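Local structure of extracellular solute-binding protein family 5 (4ONY) at residues Ala308-Phe313 / Gly487-Ser492; Pro110-Val115 / Ser177-Pro182; Glu255-Glu260 / Lys269-Ile274; Tyr36-Ala41 / Ala589-Ser594. The protein probably binds peptides or related solutes in the periplasm and hands them to an ABC transporter for import. All blocks are in the same frame, centred on the assembly; numbering follows the deposited sequence.

Overall arrangement
The four contacts are spread over a single chain. Interaction 1 lies nearest its middle, about 9 Å from the chain centre, and pairs two neighbouring strands of a mixed sheet. Interaction 2 ties a hairpin turn to the start of a helix; its centre is about 43 Å from that of interaction 3, on the opposite side of the chain's centre. Interaction 3 includes two residues of the pocket that holds 1-ethoxy-2-(2-ethoxyethoxy)ethane. Interaction 4 joins a loop in the N-terminal part to the C-terminal end and encloses the other three along the chain. Only interactions 3 and 4 touch, through packing of Ile274 on Trp590; the centres of the two interactions are about 23 Å apart.

Interaction 1: Ala308-Phe313 / Gly487-Ser492; sequences ADMLGF and GALASS
Asp309 OD1 takes two hydrogen bonds from Ser491. The backbone N of Ser491 lies 2.9 Å from Asp309 OD1 and meets it from above the carboxylate plane, with an almost straight N-H...O angle of 176°. Ser491 OG, 3.1 Å from Asp309 OD1, comes to the anti lone pair, the one turned from OD2. With chi1 at 65°, Ser491 OG sits between its own N and carbonyl carbon, which lets hydroxyl and amide reach one oxygen together. Beyond this grip the chains run antiparallel. Gly312 and Gly487 form a hydrogen-bonded pair, with Gly487 N to Gly312 O at 2.8 Å and Gly312 N to Gly487 O at 3.0 Å. Leu311 and Ala488 follow as a non-hydrogen-bonded pair, and Leu489 N donates to Met310 O at 3.0 Å. On the face shared by Met310 and Leu489, Leu489 CD1 rests 4.0 Å from Met310 CB, while the bent thioether chain leads off toward Thr352 and Phe355. Strand 557-562 bonds to the other edge of strand 310-315, which makes the latter an interior strand of the mixed sheet. The carboxylate thus carries the pairing past the bond from Leu489 N to Met310 O, a side chain replacing a backbone carbonyl as acceptor.

Interaction 2: Pro110-Val115 / Ser177-Pro182; sequences PERKWV and SDREFP
Arg112 and Arg179 make the close part of this contact, their guanidinium groups stacked flat with centres 4.3 Å apart and planes at 21°. Arg179 NH2 stands over the centre of the Arg112 group, and the two side chains cross at about a right angle. Backbone carbonyls hold each group in place. Arg112 NH1 donates to Arg179 O at 2.9 Å, from above that carbonyl's plane, while Arg179 NH1 reaches Pro110 O at 3.1 Å, the acceptor lying in the guanidinium plane. A bend at chi3 (64°) turns the Arg179 guanidinium across toward that of Arg112. Arg112 NH2 also bonds to Met21 O, and these carbonyls probably ease the closeness of like charges. At the base of the Arg112 side chain, Pro182 CG packs 4.1 Å from Arg112 CB. Away from the stack the segments are joined more loosely, through water. On the side of exposed Glu111, one water accepts a hydrogen bond from Arg179 NH1 and donates to Glu111 O and Glu111 OE1; Glu111 also salt-bridges Arg535. A second water links Arg112 O with Ser177 OG and Asp178 O. The arrangement packs the turn of a beta hairpin, between strands 97-108 and 114-119, against the start of helix 181-187, where Asp178 OD1 weakly caps Phe181 N.

Interaction 3: Glu255-Glu260 / Lys269-Ile274; sequences EYYRNE and KGILDI. With P4G (1-ethoxy-2-(2-ethoxyethoxy)ethane), chain D.
Leu272 pushes its two methyl groups against the hydroxyl end of Tyr257, the side chains arriving from opposite directions. Its CD2 lies 3.6 Å from Tyr257 OH, and its CD1 lies 3.9 Å from Tyr257 CE1, oblique to the ring. The same Leu272 CD2 is 3.8 Å from Glu255 OE1, so one methyl touches both polar groups. Tyr257 OH has a hydrogen bond with Ser266, and Glu255 forms a salt bridge with Arg226, a residue of the ligand pocket. Glu255 and Tyr257 are alternate residues on strand 251-257, which places their side chains on the same side of it; helix 260-268 then leads back to the loop holding Leu272, and strand 274-277 follows. A Schellman motif with Gly270 at positive phi ends that helix and turns the chain into the loop. Ile271 CG2 lies beside the same carboxylate oxygen, 3.9 Å from Glu255 OE1, its chain crossing the glutamate at about a right angle. One end of the bound 1-ethoxy-2-(2-ethoxyethoxy)ethane lies over one face of the Tyr257 ring: its C3 is 3.5 Å from Tyr257 CE2, and its C2 is 3.7 Å from Tyr257 CD2. Tyr256 O also borders ligand atom C3, at 3.6 Å.

Interaction 4: Tyr36-Ala41 / Ala589-Ser594; sequences YTNPDA and AWWHTS
An Asx turn at Asn38 sets an amide over the indole of Trp591, near the C-terminal end of the chain. Asn38 OD1 accepts from Asp40 N at 2.8 Å, which holds the side-chain amide by its oxygen and leaves ND2 to face the ring. Asn38 ND2 stands 3.4 Å from Trp591 CH2, over one face but offset toward the rim, with amide and ring planes 75° apart. CG anti to the backbone N (chi1 170°) carries the Asn38 amide across to the indole. Asn38 CB lies 3.7 Å from Trp591 CZ3. Ala41 CB meets the ring obliquely, 4.0 Å from Trp591 CE3. Farther along, a water bridges the backbones, accepting from Asn38 N and donating to Ala589 O, while Ala589 CB approaches Tyr36 O at 4.1 Å. The turn at Asn38 lies in the loop between strands 18-20 and 46-52, where Arg244 bonds to Pro39 O. Trp591 belongs to strand 591-592, which pairs antiparallel with strand 574-575.

Interaction 1: Ala308-Phe313 / Gly487-Ser492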
loop_
_atom_site.group_PDB
_atom_site.type_symbol
_atom_site.label_atom_id
_atom_site.label_comp_id
_atom_site.label_asym_id
_atom_site.label_seq_id
_atom_site.Cartn_x
_atom_site.Cartn_y
_atom_site.Cartn_z
ATOM N N ALA A 308 2.117 7.216 4.309
ATOM C CA ALA A 308 3.116 7.246 3.258
ATOM C C ALA A 308 4.044 6.043 3.486
ATOM O O ALA A 308 4.408 5.739 4.645
ATOM C CB ALA A 308 3.886 8.547 3.348
ATOM N N ASP A 309 4.395 5.332 2.422
ATOM C CA ASP A 309 5.233 4.154 2.531
ATOM C C ASP A 309 6.581 4.570 3.148
ATOM O O ASP A 309 7.125 5.623 2.807
ATOM C CB ASP A 309 5.450 3.534 1.154
ATOM C CG ASP A 309 4.225 2.782 0.635
ATOM O OD1 ASP A 309 3.214 2.557 1.369
ATOM O OD2 ASP A 309 4.307 2.392 -0.521
ATOM N N MET A 310 7.107 3.752 4.043
ATOM C CA MET A 310 8.480 3.954 4.534
ATOM C C MET A 310 9.527 3.752 3.426
ATOM O O MET A 310 9.435 2.822 2.613
ATOM C CB MET A 310 8.765 2.987 5.666
ATOM C CG MET A 310 10.156 3.074 6.279
ATOM S SD MET A 310 10.765 4.645 6.910
ATOM C CE MET A 310 9.705 4.770 8.354
ATOM N N LEU A 311 10.487 4.674 3.378
ATOM C CA LEU A 311 11.750 4.495 2.713
ATOM C C LEU A 311 12.800 4.853 3.777
ATOM O O LEU A 311 12.732 5.909 4.390
ATOM C CB LEU A 311 11.895 5.438 1.499
ATOM C CG LEU A 311 13.243 5.440 0.788
ATOM C CD1 LEU A 311 13.556 4.086 0.154
ATOM C CD2 LEU A 311 13.279 6.493 -0.300
ATOM N N GLY A 312 13.784 3.991 3.964
ATOM C CA GLY A 312 14.841 4.256 4.933
ATOM C C GLY A 312 16.087 3.470 4.680
ATOM O O GLY A 312 16.047 2.476 3.929
ATOM N N PHE A 313 17.199 3.874 5.323
ATOM C CA PHE A 313 18.360 3.006 5.385
ATOM C C PHE A 313 18.067 1.988 6.453
ATOM O O PHE A 313 17.490 2.329 7.488
ATOM C CB PHE A 313 19.627 3.759 5.727
ATOM C CG PHE A 313 20.099 4.691 4.672
ATOM C CD1 PHE A 313 20.705 4.211 3.520
ATOM C CD2 PHE A 313 20.003 6.065 4.843
ATOM C CE1 PHE A 313 21.193 5.064 2.553
ATOM C CE2 PHE A 313 20.520 6.936 3.865
ATOM C CZ PHE A 313 21.115 6.425 2.720
ATOM N N GLY A 487 15.551 0.284 2.246
ATOM C CA GLY A 487 14.353 -0.563 2.339
ATOM C C GLY A 487 13.077 0.243 2.257
ATOM O O GLY A 487 13.037 1.392 2.682
ATOM N N ALA A 488 12.047 -0.353 1.689
ATOM C CA ALA A 488 10.728 0.254 1.526
ATOM C C ALA A 488 9.679 -0.643 2.204
ATOM O O ALA A 488 9.869 -1.855 2.283
ATOM C CB ALA A 488 10.394 0.382 0.050
ATOM N N LEU A 489 8.621 -0.072 2.741
ATOM C CA LEU A 489 7.499 -0.876 3.246
ATOM C C LEU A 489 6.208 -0.405 2.651
ATOM O O LEU A 489 5.985 0.800 2.582
ATOM C CB LEU A 489 7.374 -0.728 4.765
ATOM C CG LEU A 489 8.543 -1.240 5.579
ATOM C CD1 LEU A 489 8.371 -0.747 6.989
ATOM C CD2 LEU A 489 8.635 -2.754 5.540
ATOM N N ALA A 490 5.345 -1.332 2.277
ATOM C CA ALA A 490 4.000 -0.985 1.762
ATOM C C ALA A 490 3.062 -0.838 2.953
ATOM O O ALA A 490 2.738 -1.832 3.624
ATOM C CB ALA A 490 3.502 -2.077 0.842
ATOM N N SER A 491 2.708 0.402 3.273
ATOM C CA SER A 491 2.024 0.698 4.516
ATOM C C SER A 491 0.552 0.740 4.261
ATOM O O SER A 491 0.120 0.972 3.129
ATOM C CB SER A 491 2.494 2.044 5.078
ATOM O OG SER A 491 2.106 3.079 4.166
ATOM N N SER A 492 -0.235 0.587 5.320
ATOM C CA SER A 492 -1.658 0.785 5.194
ATOM C C SER A 492 -2.283 1.155 6.518
ATOM O O SER A 492 -1.637 1.155 7.562
ATOM C CB SER A 492 -2.349 -0.444 4.616
ATOM O OG SER A 492 -2.732 -1.380 5.635
#

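Interaction 2: Pro110-Val115 / Ser177-Pro182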
loop_
_atom_site.group_PDB
_atom_site.type_symbol
_atom_site.label_atom_id
_atom_site.label_comp_id
_atom_site.label_asym_id
_atom_site.label_seq_id
_atom_site.Cartn_x
_atom_site.Cartn_y
_atom_site.Cartn_z
ATOM N N PRO A 110 -20.962 -12.615 15.645
ATOM C CA PRO A 110 -20.102 -11.718 16.469
ATOM C C PRO A 110 -18.668 -12.221 16.611
ATOM O O PRO A 110 -17.744 -11.450 16.561
ATOM C CB PRO A 110 -20.812 -11.709 17.845
ATOM C CG PRO A 110 -22.233 -12.051 17.543
ATOM C CD PRO A 110 -22.212 -12.967 16.352
ATOM N N GLU A 111 -18.499 -13.534 16.779
ATOM C CA GLU A 111 -17.169 -14.136 16.887
ATOM C C GLU A 111 -16.565 -14.475 15.529
ATOM O O GLU A 111 -15.520 -15.078 15.471
ATOM C CB GLU A 111 -17.209 -15.362 17.808
ATOM C CG GLU A 111 -17.393 -15.012 19.298
ATOM C CD GLU A 111 -16.320 -14.048 19.824
ATOM O OE1 GLU A 111 -15.117 -14.359 19.773
ATOM O OE2 GLU A 111 -16.665 -12.943 20.272
ATOM N N ARG A 112 -17.250 -14.127 14.437
ATOM C CA ARG A 112 -16.752 -14.328 13.070
ATOM C C ARG A 112 -16.419 -15.774 12.673
ATOM O O ARG A 112 -15.512 -16.011 11.902
ATOM C CB ARG A 112 -15.596 -13.394 12.782
ATOM C CG ARG A 112 -16.107 -11.951 12.770
ATOM C CD ARG A 112 -15.149 -10.963 12.131
ATOM N NE ARG A 112 -15.696 -9.635 12.222
ATOM C CZ ARG A 112 -15.024 -8.506 11.999
ATOM N NH1 ARG A 112 -13.738 -8.512 11.666
ATOM N NH2 ARG A 112 -15.625 -7.357 12.164
ATOM N N LYS A 113 -17.215 -16.726 13.162
ATOM C CA LYS A 113 -17.099 -18.124 12.749
ATOM C C LYS A 113 -17.907 -18.436 11.496
ATOM O O LYS A 113 -17.705 -19.492 10.874
ATOM C CB LYS A 113 -17.558 -19.012 13.904
ATOM C CG LYS A 113 -16.488 -19.290 14.980
ATOM C CD LYS A 113 -16.963 -19.098 16.437
ATOM C CE LYS A 113 -18.344 -19.708 16.794
ATOM N NZ LYS A 113 -19.308 -18.708 17.399
ATOM N N TRP A 114 -18.814 -17.547 11.111
ATOM C CA TRP A 114 -19.530 -17.664 9.818
ATOM C C TRP A 114 -19.915 -16.301 9.299
ATOM O O TRP A 114 -19.976 -15.340 10.080
ATOM C CB TRP A 114 -20.811 -18.546 9.924
ATOM C CG TRP A 114 -21.798 -18.063 10.934
ATOM C CD1 TRP A 114 -21.915 -18.484 12.216
ATOM C CD2 TRP A 114 -22.795 -17.045 10.755
ATOM N NE1 TRP A 114 -22.918 -17.803 12.855
ATOM C CE2 TRP A 114 -23.483 -16.917 11.985
ATOM C CE3 TRP A 114 -23.167 -16.222 9.683
ATOM C CZ2 TRP A 114 -24.500 -15.981 12.184
ATOM C CZ3 TRP A 114 -24.222 -15.318 9.866
ATOM C CH2 TRP A 114 -24.869 -15.199 11.111
ATOM N N VAL A 115 -20.146 -16.219 7.981
ATOM C CA VAL A 115 -20.682 -15.020 7.352
ATOM C C VAL A 115 -21.662 -15.465 6.283
ATOM O O VAL A 115 -21.450 -16.475 5.624
ATOM C CB VAL A 115 -19.571 -14.080 6.793
ATOM C CG1 VAL A 115 -18.790 -14.753 5.681
ATOM C CG2 VAL A 115 -20.155 -12.758 6.278
ATOM N N SER A 177 -9.106 -19.852 10.765
ATOM C CA SER A 177 -9.586 -18.543 10.375
ATOM C C SER A 177 -9.235 -17.509 11.459
ATOM O O SER A 177 -8.904 -17.875 12.562
ATOM C CB SER A 177 -11.092 -18.630 10.180
ATOM O OG SER A 177 -11.594 -17.434 9.650
ATOM N N ASP A 178 -9.308 -16.230 11.120
ATOM C CA ASP A 178 -9.139 -15.154 12.083
ATOM C C ASP A 178 -10.189 -14.067 11.789
ATOM O O ASP A 178 -10.993 -14.194 10.876
ATOM C CB ASP A 178 -7.715 -14.623 12.056
ATOM C CG ASP A 178 -7.330 -14.062 10.712
ATOM O OD1 ASP A 178 -8.194 -13.558 9.931
ATOM O OD2 ASP A 178 -6.138 -14.132 10.423
ATOM N N ARG A 179 -10.186 -13.021 12.578
ATOM C CA ARG A 179 -11.214 -12.025 12.493
ATOM C C ARG A 179 -11.169 -11.228 11.204
ATOM O O ARG A 179 -12.215 -10.778 10.748
ATOM C CB ARG A 179 -11.187 -11.124 13.725
ATOM C CG ARG A 179 -11.730 -11.857 14.961
ATOM C CD ARG A 179 -11.785 -10.940 16.169
ATOM N NE ARG A 179 -12.726 -9.868 15.931
ATOM C CZ ARG A 179 -14.056 -9.965 15.978
ATOM N NH1 ARG A 179 -14.688 -11.091 16.354
ATOM N NH2 ARG A 179 -14.768 -8.894 15.700
ATOM N N GLU A 180 -9.987 -11.094 10.586
ATOM C CA GLU A 180 -9.895 -10.465 9.262
ATOM C C GLU A 180 -10.445 -11.339 8.117
ATOM O O GLU A 180 -10.916 -10.808 7.131
ATOM C CB GLU A 180 -8.436 -10.121 8.937
ATOM C CG GLU A 180 -8.241 -9.298 7.665
ATOM C CD GLU A 180 -6.901 -9.556 6.967
ATOM O OE1 GLU A 180 -6.350 -10.666 7.053
ATOM O OE2 GLU A 180 -6.437 -8.647 6.274
ATOM N N PHE A 181 -10.436 -12.666 8.258
ATOM C CA PHE A 181 -10.753 -13.541 7.127
ATOM C C PHE A 181 -12.099 -13.289 6.432
ATOM O O PHE A 181 -12.175 -13.281 5.198
ATOM C CB PHE A 181 -10.651 -15.032 7.492
ATOM C CG PHE A 181 -10.615 -15.925 6.276
ATOM C CD1 PHE A 181 -9.575 -15.825 5.390
ATOM C CD2 PHE A 181 -11.665 -16.760 5.980
ATOM C CE1 PHE A 181 -9.523 -16.618 4.262
ATOM C CE2 PHE A 181 -11.643 -17.556 4.840
ATOM C CZ PHE A 181 -10.554 -17.486 3.982
ATOM N N PRO A 182 -13.175 -13.059 7.191
ATOM C CA PRO A 182 -14.412 -12.771 6.484
ATOM C C PRO A 182 -14.340 -11.532 5.632
ATOM O O PRO A 182 -15.017 -11.482 4.616
ATOM C CB PRO A 182 -15.440 -12.581 7.606
ATOM C CG PRO A 182 -14.859 -13.299 8.769
ATOM C CD PRO A 182 -13.375 -13.165 8.635
HETATM O O HOH W 1 -13.711 -13.459 17.019
HETATM O O HOH W 2 -13.010 -16.367 11.440
#

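Interaction 3: Glu255-Glu260 / Lys269-Ile274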
loop_
_atom_site.group_PDB
_atom_site.type_symbol
_atom_site.label_atom_id
_atom_site.label_comp_id
_atom_site.label_asym_id
_atom_site.label_seq_id
_atom_site.Cartn_x
_atom_site.Cartn_y
_atom_site.Cartn_z
ATOM N N GLU A 255 -3.278 2.465 -22.210
ATOM C CA GLU A 255 -2.169 2.319 -23.154
ATOM C C GLU A 255 -0.876 1.998 -22.458
ATOM O O GLU A 255 -0.618 2.465 -21.326
ATOM C CB GLU A 255 -2.019 3.583 -23.964
ATOM C CG GLU A 255 -3.224 3.790 -24.836
ATOM C CD GLU A 255 -3.053 4.846 -25.874
ATOM O OE1 GLU A 255 -2.075 5.632 -25.831
ATOM O OE2 GLU A 255 -3.933 4.889 -26.753
ATOM N N TYR A 256 -0.061 1.185 -23.118
ATOM C CA TYR A 256 1.140 0.680 -22.539
ATOM C C TYR A 256 2.358 1.320 -23.211
ATOM O O TYR A 256 2.401 1.414 -24.426
ATOM C CB TYR A 256 1.150 -0.851 -22.662
ATOM C CG TYR A 256 0.261 -1.558 -21.636
ATOM C CD1 TYR A 256 -1.118 -1.601 -21.791
ATOM C CD2 TYR A 256 0.786 -2.135 -20.508
ATOM C CE1 TYR A 256 -1.923 -2.257 -20.866
ATOM C CE2 TYR A 256 0.003 -2.784 -19.599
ATOM C CZ TYR A 256 -1.359 -2.845 -19.783
ATOM O OH TYR A 256 -2.160 -3.492 -18.875
ATOM N N TYR A 257 3.316 1.777 -22.396
ATOM C CA TYR A 257 4.500 2.483 -22.858
ATOM C C TYR A 257 5.767 1.782 -22.345
ATOM O O TYR A 257 5.737 1.128 -21.313
ATOM C CB TYR A 257 4.483 3.945 -22.378
ATOM C CG TYR A 257 3.407 4.731 -23.048
ATOM C CD1 TYR A 257 2.085 4.655 -22.595
ATOM C CD2 TYR A 257 3.669 5.451 -24.210
ATOM C CE1 TYR A 257 1.068 5.323 -23.269
ATOM C CE2 TYR A 257 2.662 6.121 -24.884
ATOM C CZ TYR A 257 1.349 6.035 -24.416
ATOM O OH TYR A 257 0.343 6.723 -25.137
ATOM N N ARG A 258 6.873 1.926 -23.069
ATOM C CA ARG A 258 8.091 1.219 -22.695
ATOM C C ARG A 258 8.808 1.896 -21.546
ATOM O O ARG A 258 9.623 1.271 -20.947
ATOM C CB ARG A 258 9.039 1.087 -23.844
ATOM C CG ARG A 258 9.717 2.388 -24.259
ATOM C CD ARG A 258 10.336 2.188 -25.610
ATOM N NE ARG A 258 11.223 3.270 -25.989
ATOM C CZ ARG A 258 10.960 4.222 -26.872
ATOM N NH1 ARG A 258 9.789 4.270 -27.486
ATOM N NH2 ARG A 258 11.893 5.159 -27.124
ATOM N N ASN A 259 8.560 3.181 -21.298
ATOM C CA ASN A 259 9.212 3.905 -20.200
ATOM C C ASN A 259 8.413 5.174 -19.894
ATOM O O ASN A 259 7.483 5.530 -20.625
ATOM C CB ASN A 259 10.713 4.272 -20.519
ATOM C CG ASN A 259 10.861 5.186 -21.733
ATOM O OD1 ASN A 259 10.043 6.078 -21.952
ATOM N ND2 ASN A 259 11.919 4.964 -22.528
ATOM N N GLU A 260 8.779 5.842 -18.810
ATOM C CA GLU A 260 8.047 7.012 -18.370
ATOM C C GLU A 260 8.167 8.231 -19.281
ATOM O O GLU A 260 7.238 9.033 -19.329
ATOM C CB GLU A 260 8.525 7.401 -16.975
ATOM C CG GLU A 260 8.012 6.455 -15.915
ATOM C CD GLU A 260 8.357 6.971 -14.513
ATOM O OE1 GLU A 260 8.764 8.163 -14.404
ATOM O OE2 GLU A 260 8.288 6.158 -13.549
ATOM N N LYS A 269 1.316 15.563 -25.637
ATOM C CA LYS A 269 0.679 15.678 -26.949
ATOM C C LYS A 269 -0.858 15.580 -26.838
ATOM O O LYS A 269 -1.544 15.787 -27.802
ATOM C CB LYS A 269 1.206 14.584 -27.880
ATOM N N GLY A 270 -1.408 15.268 -25.665
ATOM C CA GLY A 270 -2.857 15.204 -25.512
ATOM C C GLY A 270 -3.447 13.839 -25.827
ATOM O O GLY A 270 -4.642 13.675 -25.809
ATOM N N ILE A 271 -2.602 12.846 -26.024
ATOM C CA ILE A 271 -3.054 11.479 -26.267
ATOM C C ILE A 271 -3.504 10.833 -24.978
ATOM O O ILE A 271 -4.473 10.123 -24.976
ATOM C CB ILE A 271 -1.951 10.652 -26.940
ATOM C CG1 ILE A 271 -1.630 11.324 -28.266
ATOM C CG2 ILE A 271 -2.412 9.225 -27.177
ATOM C CD1 ILE A 271 -0.407 10.819 -28.980
ATOM N N LEU A 272 -2.796 11.092 -23.876
ATOM C CA LEU A 272 -3.219 10.662 -22.578
ATOM C C LEU A 272 -3.871 11.838 -21.867
ATOM O O LEU A 272 -3.387 12.966 -21.991
ATOM C CB LEU A 272 -2.020 10.163 -21.778
ATOM C CG LEU A 272 -1.236 9.046 -22.470
ATOM C CD1 LEU A 272 -0.080 8.652 -21.572
ATOM C CD2 LEU A 272 -2.141 7.851 -22.788
ATOM N N ASP A 273 -4.929 11.577 -21.105
ATOM C CA ASP A 273 -5.705 12.646 -20.455
ATOM C C ASP A 273 -5.115 13.095 -19.105
ATOM O O ASP A 273 -5.364 14.194 -18.677
ATOM C CB ASP A 273 -7.134 12.170 -20.204
ATOM C CG ASP A 273 -7.933 11.956 -21.495
ATOM O OD1 ASP A 273 -7.888 12.824 -22.358
ATOM O OD2 ASP A 273 -8.590 10.904 -21.629
ATOM N N ILE A 274 -4.362 12.228 -18.441
ATOM C CA ILE A 274 -3.776 12.523 -17.138
ATOM C C ILE A 274 -2.381 11.932 -17.058
ATOM O O ILE A 274 -1.998 11.113 -17.888
ATOM C CB ILE A 274 -4.626 11.941 -15.975
ATOM C CG1 ILE A 274 -4.635 10.407 -16.015
ATOM C CG2 ILE A 274 -6.086 12.420 -16.039
ATOM C CD1 ILE A 274 -5.174 9.749 -14.775
HETATM C C8 P4G D . -2.998 2.506 -32.833
HETATM C C7 P4G D . -2.348 1.180 -32.433
HETATM O O4 P4G D . -1.036 1.221 -31.787
HETATM C C6 P4G D . -0.635 2.287 -30.900
HETATM C C5 P4G D . -0.336 1.771 -29.480
HETATM O O3 P4G D . 0.001 2.875 -28.618
HETATM C C4 P4G D . 0.676 2.521 -27.434
HETATM C C3 P4G D . 1.710 3.598 -27.162
HETATM O O2 P4G D . 3.005 3.202 -27.618
HETATM C C2 P4G D . 3.933 4.302 -27.723
HETATM C C1 P4G D . 4.190 4.835 -29.122
#

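Interaction 4: Tyr36-Ala41 / Ala589-Ser594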
loop_
_atom_site.group_PDB
_atom_site.type_symbol
_atom_site.label_atom_id
_atom_site.label_comp_id
_atom_site.label_asym_id
_atom_site.label_seq_id
_atom_site.Cartn_x
_atom_site.Cartn_y
_atom_site.Cartn_z
ATOM N N TYR A 36 -17.528 10.783 -1.299
ATOM C CA TYR A 36 -16.538 11.396 -2.176
ATOM C C TYR A 36 -16.845 11.350 -3.701
ATOM O O TYR A 36 -15.937 11.582 -4.525
ATOM C CB TYR A 36 -15.169 10.777 -1.917
ATOM C CG TYR A 36 -15.065 9.261 -2.035
ATOM C CD1 TYR A 36 -15.412 8.444 -0.966
ATOM C CD2 TYR A 36 -14.651 8.654 -3.220
ATOM C CE1 TYR A 36 -15.298 7.062 -1.052
ATOM C CE2 TYR A 36 -14.546 7.283 -3.316
ATOM C CZ TYR A 36 -14.866 6.492 -2.240
ATOM O OH TYR A 36 -14.734 5.146 -2.264
ATOM N N THR A 37 -18.097 11.070 -4.061
ATOM C CA THR A 37 -18.533 11.150 -5.417
ATOM C C THR A 37 -19.485 12.315 -5.638
ATOM O O THR A 37 -20.141 12.813 -4.720
ATOM C CB THR A 37 -19.292 9.875 -5.862
ATOM O OG1 THR A 37 -20.620 9.837 -5.277
ATOM C CG2 THR A 37 -18.503 8.623 -5.545
ATOM N N ASN A 38 -19.595 12.693 -6.896
ATOM C CA ASN A 38 -20.547 13.692 -7.334
ATOM C C ASN A 38 -21.760 12.898 -7.759
ATOM O O ASN A 38 -21.695 12.144 -8.727
ATOM C CB ASN A 38 -19.958 14.481 -8.492
ATOM C CG ASN A 38 -20.972 15.384 -9.182
ATOM O OD1 ASN A 38 -22.152 15.427 -8.835
ATOM N ND2 ASN A 38 -20.501 16.097 -10.191
ATOM N N PRO A 39 -22.856 13.007 -7.010
ATOM C CA PRO A 39 -24.020 12.197 -7.359
ATOM C C PRO A 39 -24.645 12.515 -8.740
ATOM O O PRO A 39 -25.500 11.787 -9.178
ATOM C CB PRO A 39 -25.025 12.523 -6.246
ATOM C CG PRO A 39 -24.642 13.868 -5.744
ATOM C CD PRO A 39 -23.158 14.026 -5.994
ATOM N N ASP A 40 -24.299 13.641 -9.359
ATOM C CA ASP A 40 -24.848 13.994 -10.662
ATOM C C ASP A 40 -23.752 14.176 -11.707
ATOM O O ASP A 40 -23.812 15.080 -12.500
ATOM C CB ASP A 40 -25.625 15.304 -10.550
ATOM C CG ASP A 40 -26.706 15.254 -9.492
ATOM O OD1 ASP A 40 -27.485 14.262 -9.449
ATOM O OD2 ASP A 40 -26.759 16.217 -8.695
ATOM N N ALA A 41 -22.746 13.323 -11.672
ATOM C CA ALA A 41 -21.622 13.425 -12.583
ATOM C C ALA A 41 -22.085 13.160 -14.011
ATOM O O ALA A 41 -22.824 12.251 -14.257
ATOM C CB ALA A 41 -20.525 12.441 -12.188
ATOM N N ALA A 589 -14.227 8.049 -9.602
ATOM C CA ALA A 589 -15.181 9.107 -9.375
ATOM C C ALA A 589 -14.967 10.322 -10.301
ATOM O O ALA A 589 -15.740 11.310 -10.245
ATOM C CB ALA A 589 -15.088 9.530 -7.933
ATOM N N TRP A 590 -13.940 10.280 -11.157
ATOM C CA TRP A 590 -13.699 11.393 -12.079
ATOM C C TRP A 590 -14.655 11.282 -13.290
ATOM O O TRP A 590 -15.319 10.226 -13.495
ATOM C CB TRP A 590 -12.214 11.417 -12.521
ATOM C CG TRP A 590 -11.279 11.774 -11.363
ATOM C CD1 TRP A 590 -11.534 11.611 -10.043
ATOM C CD2 TRP A 590 -9.977 12.342 -11.453
ATOM N NE1 TRP A 590 -10.462 12.024 -9.294
ATOM C CE2 TRP A 590 -9.489 12.478 -10.137
ATOM C CE3 TRP A 590 -9.161 12.731 -12.516
ATOM C CZ2 TRP A 590 -8.247 13.020 -9.857
ATOM C CZ3 TRP A 590 -7.902 13.240 -12.244
ATOM C CH2 TRP A 590 -7.464 13.400 -10.926
ATOM N N TRP A 591 -14.711 12.343 -14.075
ATOM C CA TRP A 591 -15.609 12.420 -15.240
ATOM C C TRP A 591 -15.038 13.310 -16.330
ATOM O O TRP A 591 -13.982 13.959 -16.173
ATOM C CB TRP A 591 -17.031 12.875 -14.825
ATOM C CG TRP A 591 -17.149 14.281 -14.314
ATOM C CD1 TRP A 591 -17.309 15.403 -15.067
ATOM C CD2 TRP A 591 -17.104 14.722 -12.960
ATOM N NE1 TRP A 591 -17.379 16.503 -14.281
ATOM C CE2 TRP A 591 -17.252 16.122 -12.971
ATOM C CE3 TRP A 591 -16.939 14.078 -11.735
ATOM C CZ2 TRP A 591 -17.285 16.890 -11.793
ATOM C CZ3 TRP A 591 -16.951 14.853 -10.553
ATOM C CH2 TRP A 591 -17.120 16.231 -10.600
ATOM N N HIS A 592 -15.714 13.297 -17.466
ATOM C CA HIS A 592 -15.360 14.113 -18.595
ATOM C C HIS A 592 -16.293 15.302 -18.599
ATOM O O HIS A 592 -17.495 15.140 -18.378
ATOM C CB HIS A 592 -15.516 13.294 -19.867
ATOM C CG HIS A 592 -14.821 13.881 -21.047
ATOM N ND1 HIS A 592 -15.218 15.058 -21.645
ATOM C CD2 HIS A 592 -13.748 13.454 -21.741
ATOM C CE1 HIS A 592 -14.438 15.314 -22.679
ATOM N NE2 HIS A 592 -13.538 14.357 -22.757
ATOM N N THR A 593 -15.760 16.499 -18.860
ATOM C CA THR A 593 -16.601 17.689 -18.923
ATOM C C THR A 593 -17.565 17.588 -20.101
ATOM O O THR A 593 -17.302 16.894 -21.074
ATOM C CB THR A 593 -15.812 18.994 -19.134
ATOM O OG1 THR A 593 -15.007 18.875 -20.310
ATOM C CG2 THR A 593 -14.930 19.243 -18.004
ATOM N N SER A 594 -18.704 18.242 -19.947
ATOM C CA SER A 594 -19.760 18.340 -20.985
ATOM C C SER A 594 -19.343 19.037 -22.269
ATOM O O SER A 594 -18.942 20.188 -22.215
ATOM C CB SER A 594 -20.946 19.105 -20.395
ATOM O OG SER A 594 -21.443 18.390 -19.267
HETATM O O HOH W 3 -18.174 11.379 -8.868
#